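Local coordinates for protein Lysine/ornithine decarboxylase (Selenomonas ruminantium, PDB 5GJO) that decarboxylates L-lysine and L-ornithine with similar efficiency, using pyridoxal 5'-phosphate as cofactor, to yield cadaverine and putrescine, at residues 264-276 / 283-295. The protein carries 2 engineered substitutions. Residues are numbered along the deposited sequence; the frame is centred on the assembly and turned at random.
Sequences TAVNLVTSVIGTK and WYILDEGIYGCFS
Asp-287 turns its carboxylate back onto strand 266-276, where OD1 takes two bonds: the Thr-270 hydroxyl OG1 at 2.7 Å, on the anti side and 24° out of the carboxylate plane, and the Ser-271 backbone N at 3.0 Å, 51° out of it. Both donors come from the same face of that plane. In return, the backbone N of Asp-287 donates to Ser-271 O at 3.0 Å. With chi1 at 63°, CG sits between the backbone N and the carbonyl carbon, which turns OD1 to Thr-270 and Ser-271. With an alanine here, Thr-270 OG1 and Ser-271 N would probably lose their shared acceptor in this buried setting.

Farther along the antiparallel hairpin, Ile-273 and Gly-274 both face Ile-285, a classic beta bulge. The evidence is the shared acceptor Ile-285 O, bonded by Ile-273 N at 2.8 Å and only weakly by Gly-274 N; Ile-285 N returns a nearly straight bond to Gly-274 O. On the face of Ile-285, Lys-276 and Trp-283 form a hydrogen-bonded pair, and CB and CD of the lysine lie against Trp-283 CB, each at 3.9 Å. On the face carrying Val-272, Thr-275, Tyr-284 and Leu-286, Thr-275 CG2 meets the Tyr-284 ring edge in plane, 3.8 Å from CD1, and Val-272 CG2 packs on Leu-286 CD2.

At the other end, beyond Asp-287, Leu-268 CD2 reaches Phe-294 CE2 at 3.7 Å, the side chains crossing at about a right angle. Farther out, Thr-21 OG1 is hydrogen-bonded to both Asp-287 OD2 and Ser-271 OG. Lys-276 NZ forms a salt bridge with Asp-117 of the second subunit, whose Val-97 packs on Ile-273 and Ile-285. The hairpin belongs to the beta-rich domain accompanying the PLP-binding TIM barrel in class-II decarboxylases: strand 266-276 also pairs with strands 23-26 and 344-347, and strand 283-286 with 315-320.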
ATOM      1  N   THR A 264      -0.181 -19.609   6.695  1.00 10.35           N
ATOM      2  CA  THR A 264      -0.444 -20.166   8.024  1.00 10.98           C
ATOM      3  C   THR A 264       0.867 -20.289   8.886  1.00 11.95           C
ATOM      4  O   THR A 264       0.865 -20.929   9.918  1.00 12.85           O
ATOM      5  CB  THR A 264      -0.991 -21.578   7.942  1.00 12.66           C
ATOM      6  OG1 THR A 264      -0.215 -22.332   7.031  1.00 11.99           O
ATOM      7  CG2 THR A 264      -2.453 -21.481   7.433  1.00 13.68           C
ATOM      8  N   ALA A 265       1.950 -19.653   8.472  1.00 11.02           N
ATOM      9  CA  ALA A 265       3.216 -19.723   9.150  1.00 12.38           C
ATOM     10  C   ALA A 265       3.663 -18.441   9.839  1.00 12.76           C
ATOM     11  O   ALA A 265       4.793 -18.377  10.300  1.00 12.54           O
ATOM     12  CB  ALA A 265       4.283 -20.173   8.186  1.00 13.82           C
ATOM     13  N   VAL A 266       2.856 -17.376   9.832  1.00 12.03           N
ATOM     14  CA  VAL A 266       3.245 -16.057  10.285  1.00 11.24           C
ATOM     15  C   VAL A 266       2.142 -15.467  11.180  1.00 11.92           C
ATOM     16  O   VAL A 266       0.929 -15.637  10.857  1.00 11.33           O
ATOM     17  CB  VAL A 266       3.560 -15.136   9.106  1.00 12.69           C
ATOM     18  CG1 VAL A 266       4.042 -13.783   9.601  1.00 13.08           C
ATOM     19  CG2 VAL A 266       4.552 -15.755   8.151  1.00 13.51           C
ATOM     20  N   ASN A 267       2.521 -14.835  12.283  1.00 11.95           N
ATOM     21  CA  ASN A 267       1.601 -14.134  13.169  1.00 11.57           C
ATOM     22  C   ASN A 267       2.080 -12.685  13.279  1.00 11.37           C
ATOM     23  O   ASN A 267       3.237 -12.427  13.168  1.00 11.34           O
ATOM     24  CB  ASN A 267       1.583 -14.702  14.596  1.00 12.34           C
ATOM     25  CG  ASN A 267       0.959 -16.085  14.719  1.00 12.38           C
ATOM     26  OD1 ASN A 267       0.879 -16.620  15.811  1.00 10.70           O
ATOM     27  ND2 ASN A 267       0.528 -16.657  13.613  1.00 11.07           N
ATOM     28  N   LEU A 268       1.152 -11.765  13.477  1.00 10.13           N
ATOM     29  CA  LEU A 268       1.444 -10.386  13.834  1.00 10.68           C
ATOM     30  C   LEU A 268       1.220 -10.131  15.280  1.00 10.72           C
ATOM     31  O   LEU A 268       0.131 -10.515  15.863  1.00 11.59           O
ATOM     32  CB  LEU A 268       0.549  -9.413  13.073  1.00 11.55           C
ATOM     33  CG  LEU A 268       0.648  -7.954  13.435  1.00 13.57           C
ATOM     34  CD1 LEU A 268       1.958  -7.346  12.942  1.00 14.66           C
ATOM     35  CD2 LEU A 268      -0.534  -7.276  12.720  1.00 13.73           C
ATOM     36  N   VAL A 269       2.171  -9.462  15.910  1.00 10.51           N
ATOM     37  CA  VAL A 269       2.031  -8.985  17.308  1.00 10.79           C
ATOM     38  C   VAL A 269       2.014  -7.456  17.302  1.00 11.72           C
ATOM     39  O   VAL A 269       2.954  -6.807  16.786  1.00 12.41           O
ATOM     40  CB  VAL A 269       3.171  -9.449  18.221  1.00 11.91           C
ATOM     41  CG1 VAL A 269       2.902  -9.031  19.657  1.00 13.14           C
ATOM     42  CG2 VAL A 269       3.307 -11.001  18.163  1.00 12.57           C
ATOM     43  N   THR A 270       0.952  -6.914  17.824  1.00 11.37           N
ATOM     44  CA  THR A 270       0.716  -5.473  17.822  1.00 12.05           C
ATOM     45  C   THR A 270       0.229  -5.025  19.175  1.00 12.91           C
ATOM     46  O   THR A 270      -0.530  -5.763  19.847  1.00 15.71           O
ATOM     47  CB  THR A 270      -0.134  -5.058  16.619  1.00 12.66           C
ATOM     48  OG1 THR A 270      -0.405  -3.657  16.675  1.00 12.75           O
ATOM     49  CG2 THR A 270      -1.453  -5.763  16.604  1.00 14.94           C
ATOM     50  N   SER A 271       0.611  -3.825  19.589  1.00 13.71           N
ATOM     51  CA  SER A 271       0.170  -3.280  20.894  1.00 13.31           C
ATOM     52  C   SER A 271      -0.992  -2.307  20.744  1.00 14.87           C
ATOM     53  O   SER A 271      -1.060  -1.533  19.759  1.00 11.85           O
ATOM     54  CB  SER A 271       1.297  -2.522  21.592  1.00 15.22           C
ATOM     55  OG  SER A 271       2.348  -3.402  21.900  1.00 15.28           O
ATOM     56  N   VAL A 272      -1.817  -2.303  21.781  1.00 13.10           N
ATOM     57  CA  VAL A 272      -2.794  -1.219  22.032  1.00 14.74           C
ATOM     58  C   VAL A 272      -2.014   0.028  22.496  1.00 13.20           C
ATOM     59  O   VAL A 272      -1.321   0.032  23.516  1.00 13.94           O
ATOM     60  CB  VAL A 272      -3.872  -1.613  23.098  1.00 14.41           C
ATOM     61  CG1 VAL A 272      -4.871  -0.440  23.366  1.00 15.93           C
ATOM     62  CG2 VAL A 272      -4.563  -2.869  22.627  1.00 14.67           C
ATOM     63  N   ILE A 273      -2.079   1.054  21.684  1.00 13.28           N
ATOM     64  CA  ILE A 273      -1.422   2.327  21.986  1.00 14.36           C
ATOM     65  C   ILE A 273      -2.387   3.405  22.502  1.00 15.48           C
ATOM     66  O   ILE A 273      -1.948   4.427  23.048  1.00 16.86           O
ATOM     67  CB  ILE A 273      -0.496   2.864  20.852  1.00 15.19           C
ATOM     68  CG1 ILE A 273      -1.245   3.090  19.558  1.00 15.42           C
ATOM     69  CG2 ILE A 273       0.676   1.944  20.572  1.00 16.09           C
ATOM     70  CD1 ILE A 273      -0.418   3.845  18.557  1.00 15.57           C
ATOM     71  N   GLY A 274      -3.675   3.191  22.294  1.00 14.69           N
ATOM     72  CA  GLY A 274      -4.694   4.106  22.815  1.00 16.75           C
ATOM     73  C   GLY A 274      -6.028   3.415  22.964  1.00 15.06           C
ATOM     74  O   GLY A 274      -6.327   2.422  22.272  1.00 15.46           O
ATOM     75  N   THR A 275      -6.827   3.914  23.912  1.00 15.28           N
ATOM     76  CA  THR A 275      -8.202   3.517  24.057  1.00 15.11           C
ATOM     77  C   THR A 275      -9.119   4.735  23.903  1.00 16.04           C
ATOM     78  O   THR A 275      -8.686   5.908  24.046  1.00 15.74           O
ATOM     79  CB  THR A 275      -8.498   2.923  25.413  1.00 17.31           C
ATOM     80  OG1 THR A 275      -8.234   3.901  26.448  1.00 16.38           O
ATOM     81  CG2 THR A 275      -7.585   1.692  25.679  1.00 15.95           C
ATOM     82  N   LYS A 276     -10.372   4.464  23.572  1.00 16.77           N
ATOM     83  CA  LYS A 276     -11.439   5.443  23.625  1.00 16.85           C
ATOM     84  C   LYS A 276     -12.612   4.747  24.296  1.00 19.31           C
ATOM     85  O   LYS A 276     -13.277   3.962  23.682  1.00 21.52           O
ATOM     86  CB  LYS A 276     -11.789   5.910  22.220  1.00 17.73           C
ATOM     87  CG  LYS A 276     -10.606   6.484  21.476  1.00 18.72           C
ATOM     88  CD  LYS A 276     -10.895   6.740  20.023  1.00 21.33           C
ATOM     89  CE  LYS A 276      -9.678   7.279  19.297  1.00 24.28           C
ATOM     90  NZ  LYS A 276      -8.857   8.272  20.040  1.00 21.16           N
ATOM     91  N   TRP A 283     -13.162   1.840  21.580  1.00 18.41           N
ATOM     92  CA  TRP A 283     -12.173   1.743  20.489  1.00 17.71           C
ATOM     93  C   TRP A 283     -10.822   1.454  21.071  1.00 15.49           C
ATOM     94  O   TRP A 283     -10.416   1.982  22.127  1.00 15.70           O
ATOM     95  CB  TRP A 283     -12.030   2.991  19.690  1.00 17.33           C
ATOM     96  CG  TRP A 283     -13.148   3.331  18.766  1.00 17.36           C
ATOM     97  CD1 TRP A 283     -14.489   3.378  19.063  1.00 18.69           C
ATOM     98  CD2 TRP A 283     -13.043   3.732  17.385  1.00 16.78           C
ATOM     99  NE1 TRP A 283     -15.215   3.711  17.929  1.00 17.44           N
ATOM    100  CE2 TRP A 283     -14.345   4.005  16.918  1.00 16.59           C
ATOM    101  CE3 TRP A 283     -11.983   3.883  16.501  1.00 16.20           C
ATOM    102  CZ2 TRP A 283     -14.600   4.350  15.584  1.00 17.15           C
ATOM    103  CZ3 TRP A 283     -12.244   4.203  15.194  1.00 16.46           C
ATOM    104  CH2 TRP A 283     -13.541   4.483  14.750  1.00 16.29           C
ATOM    105  N   TYR A 284     -10.073   0.658  20.345  1.00 14.33           N
ATOM    106  CA  TYR A 284      -8.694   0.439  20.619  1.00 13.12           C
ATOM    107  C   TYR A 284      -7.878   0.787  19.383  1.00 13.64           C
ATOM    108  O   TYR A 284      -8.181   0.298  18.286  1.00 15.27           O
ATOM    109  CB  TYR A 284      -8.467  -1.030  20.910  1.00 13.54           C
ATOM    110  CG  TYR A 284      -9.340  -1.461  22.057  1.00 14.01           C
ATOM    111  CD1 TYR A 284      -9.076  -0.956  23.318  1.00 16.15           C
ATOM    112  CD2 TYR A 284     -10.405  -2.320  21.885  1.00 15.78           C
ATOM    113  CE1 TYR A 284      -9.877  -1.274  24.386  1.00 16.97           C
ATOM    114  CE2 TYR A 284     -11.193  -2.730  22.988  1.00 16.70           C
ATOM    115  CZ  TYR A 284     -10.923  -2.156  24.215  1.00 16.77           C
ATOM    116  OH  TYR A 284     -11.588  -2.498  25.342  1.00 15.93           O
ATOM    117  N   ILE A 285      -6.825   1.567  19.610  1.00 13.42           N
ATOM    118  CA  ILE A 285      -5.893   1.955  18.565  1.00 14.30           C
ATOM    119  C   ILE A 285      -4.658   1.096  18.670  1.00 14.25           C
ATOM    120  O   ILE A 285      -4.035   1.014  19.728  1.00 13.47           O
ATOM    121  CB  ILE A 285      -5.502   3.452  18.668  1.00 14.63           C
ATOM    122  CG1 ILE A 285      -6.764   4.291  18.532  1.00 16.00           C
ATOM    123  CG2 ILE A 285      -4.551   3.812  17.533  1.00 15.19           C
ATOM    124  CD1 ILE A 285      -7.603   4.000  17.343  1.00 13.98           C
ATOM    125  N   LEU A 286      -4.344   0.391  17.567  1.00 14.03           N
ATOM    126  CA  LEU A 286      -3.155  -0.493  17.494  1.00 13.73           C
ATOM    127  C   LEU A 286      -1.973   0.169  16.816  1.00 12.88           C
ATOM    128  O   LEU A 286      -2.185   1.118  16.137  1.00 12.46           O
ATOM    129  CB  LEU A 286      -3.496  -1.794  16.717  1.00 12.47           C
ATOM    130  CG  LEU A 286      -4.735  -2.535  17.283  1.00 12.26           C
ATOM    131  CD1 LEU A 286      -4.986  -3.759  16.426  1.00 12.96           C
ATOM    132  CD2 LEU A 286      -4.457  -2.924  18.715  1.00 14.57           C
ATOM    133  N   ASP A 287      -0.748  -0.340  17.040  1.00 12.61           N
ATOM    134  CA  ASP A 287       0.409   0.157  16.396  1.00 12.43           C
ATOM    135  C   ASP A 287       0.722  -0.402  15.018  1.00 13.59           C
ATOM    136  O   ASP A 287       1.733   0.014  14.423  1.00 14.03           O
ATOM    137  CB  ASP A 287       1.626   0.272  17.311  1.00 14.39           C
ATOM    138  CG  ASP A 287       2.113  -1.073  17.881  1.00 14.51           C
ATOM    139  OD1 ASP A 287       1.716  -2.161  17.418  1.00 13.47           O
ATOM    140  OD2 ASP A 287       2.967  -1.019  18.821  1.00 17.06           O
ATOM    141  N   GLU A 288      -0.166  -1.194  14.484  1.00 12.31           N
ATOM    142  CA  GLU A 288      -0.159  -1.644  13.119  1.00 11.64           C
ATOM    143  C   GLU A 288      -1.531  -1.437  12.518  1.00 12.33           C
ATOM    144  O   GLU A 288      -2.539  -1.673  13.181  1.00 13.40           O
ATOM    145  CB  GLU A 288       0.302  -3.094  12.975  1.00 11.89           C
ATOM    146  CG  GLU A 288       0.541  -3.572  11.533  1.00 15.57           C
ATOM    147  CD  GLU A 288       1.826  -3.087  10.865  1.00 18.68           C
ATOM    148  OE1 GLU A 288       2.091  -3.571   9.749  1.00 16.04           O
ATOM    149  OE2 GLU A 288       2.596  -2.268  11.481  1.00 20.47           O
ATOM    150  N   GLY A 289      -1.607  -1.079  11.255  1.00 11.30           N
ATOM    151  CA  GLY A 289      -2.947  -0.792  10.642  1.00 12.22           C
ATOM    152  C   GLY A 289      -3.001  -1.070   9.130  1.00 13.34           C
ATOM    153  O   GLY A 289      -2.178  -1.831   8.532  1.00 12.96           O
ATOM    154  N   ILE A 290      -3.969  -0.421   8.500  1.00 12.84           N
ATOM    155  CA  ILE A 290      -4.366  -0.693   7.125  1.00 12.62           C
ATOM    156  C   ILE A 290      -3.321  -0.245   6.106  1.00 12.59           C
ATOM    157  O   ILE A 290      -3.324  -0.753   4.974  1.00 13.56           O
ATOM    158  CB  ILE A 290      -5.735  -0.093   6.841  1.00 14.82           C
ATOM    159  CG1 ILE A 290      -6.406  -0.849   5.683  1.00 16.86           C
ATOM    160  CG2 ILE A 290      -5.603   1.398   6.530  1.00 13.68           C
ATOM    161  CD1 ILE A 290      -7.864  -0.586   5.542  1.00 21.39           C
ATOM    162  N   TYR A 291      -2.371   0.595   6.526  1.00 10.95           N
ATOM    163  CA  TYR A 291      -1.255   0.957   5.662  1.00 12.67           C
ATOM    164  C   TYR A 291      -0.029   0.095   5.894  1.00 14.49           C
ATOM    165  O   TYR A 291       0.995   0.331   5.271  1.00 13.85           O
ATOM    166  CB  TYR A 291      -0.865   2.405   5.819  1.00 11.86           C
ATOM    167  CG  TYR A 291      -1.863   3.366   5.221  1.00 12.79           C
ATOM    168  CD1 TYR A 291      -1.801   3.668   3.878  1.00 14.79           C
ATOM    169  CD2 TYR A 291      -2.841   4.009   6.009  1.00 13.15           C
ATOM    170  CE1 TYR A 291      -2.701   4.554   3.310  1.00 15.28           C
ATOM    171  CE2 TYR A 291      -3.761   4.907   5.400  1.00 14.05           C
ATOM    172  CZ  TYR A 291      -3.640   5.169   4.078  1.00 15.97           C
ATOM    173  OH  TYR A 291      -4.487   6.088   3.429  1.00 16.12           O
ATOM    174  N   GLY A 292      -0.159  -0.879   6.797  1.00 12.53           N
ATOM    175  CA  GLY A 292       0.880  -1.894   7.001  1.00 13.52           C
ATOM    176  C   GLY A 292       0.368  -3.261   6.682  1.00 13.91           C
ATOM    177  O   GLY A 292      -0.140  -3.475   5.602  1.00 12.63           O
ATOM    178  N   CYS A 293       0.584  -4.233   7.604  1.00 14.21           N
ATOM    179  CA  CYS A 293       0.201  -5.602   7.398  1.00 14.74           C
ATOM    180  C   CYS A 293      -1.307  -5.813   7.147  1.00 14.16           C
ATOM    181  O   CYS A 293      -1.660  -6.717   6.408  1.00 15.51           O
ATOM    182  CB  CYS A 293       0.644  -6.523   8.535  1.00 15.77           C
ATOM    183  SG  CYS A 293       2.460  -6.562   8.468  1.00 18.69           S
ATOM    184  N   PHE A 294      -2.144  -4.921   7.622  1.00 11.96           N
ATOM    185  CA  PHE A 294      -3.577  -5.043   7.371  1.00 11.47           C
ATOM    186  C   PHE A 294      -3.985  -4.470   6.041  1.00 12.42           C
ATOM    187  O   PHE A 294      -5.184  -4.399   5.749  1.00 11.67           O
ATOM    188  CB  PHE A 294      -4.408  -4.382   8.480  1.00 12.63           C
ATOM    189  CG  PHE A 294      -4.284  -5.021   9.832  1.00 11.98           C
ATOM    190  CD1 PHE A 294      -5.113  -6.069  10.154  1.00 12.17           C
ATOM    191  CD2 PHE A 294      -3.460  -4.465  10.810  1.00 13.36           C
ATOM    192  CE1 PHE A 294      -5.064  -6.618  11.434  1.00 12.66           C
ATOM    193  CE2 PHE A 294      -3.431  -5.017  12.108  1.00 13.30           C
ATOM    194  CZ  PHE A 294      -4.223  -6.093  12.377  1.00 13.26           C
ATOM    195  N   SER A 295      -3.020  -4.069   5.195  1.00 12.30           N
ATOM    196  CA  SER A 295      -3.323  -3.655   3.815  1.00 12.59           C
ATOM    197  C   SER A 295      -4.046  -4.679   2.987  1.00 12.85           C
ATOM    198  O   SER A 295      -4.799  -4.300   2.077  1.00 12.74           O
ATOM    199  CB  SER A 295      -1.999  -3.264   3.069  1.00 12.24           C
ATOM    200  OG  SER A 295      -1.057  -4.372   3.133  1.00 13.31           O
TER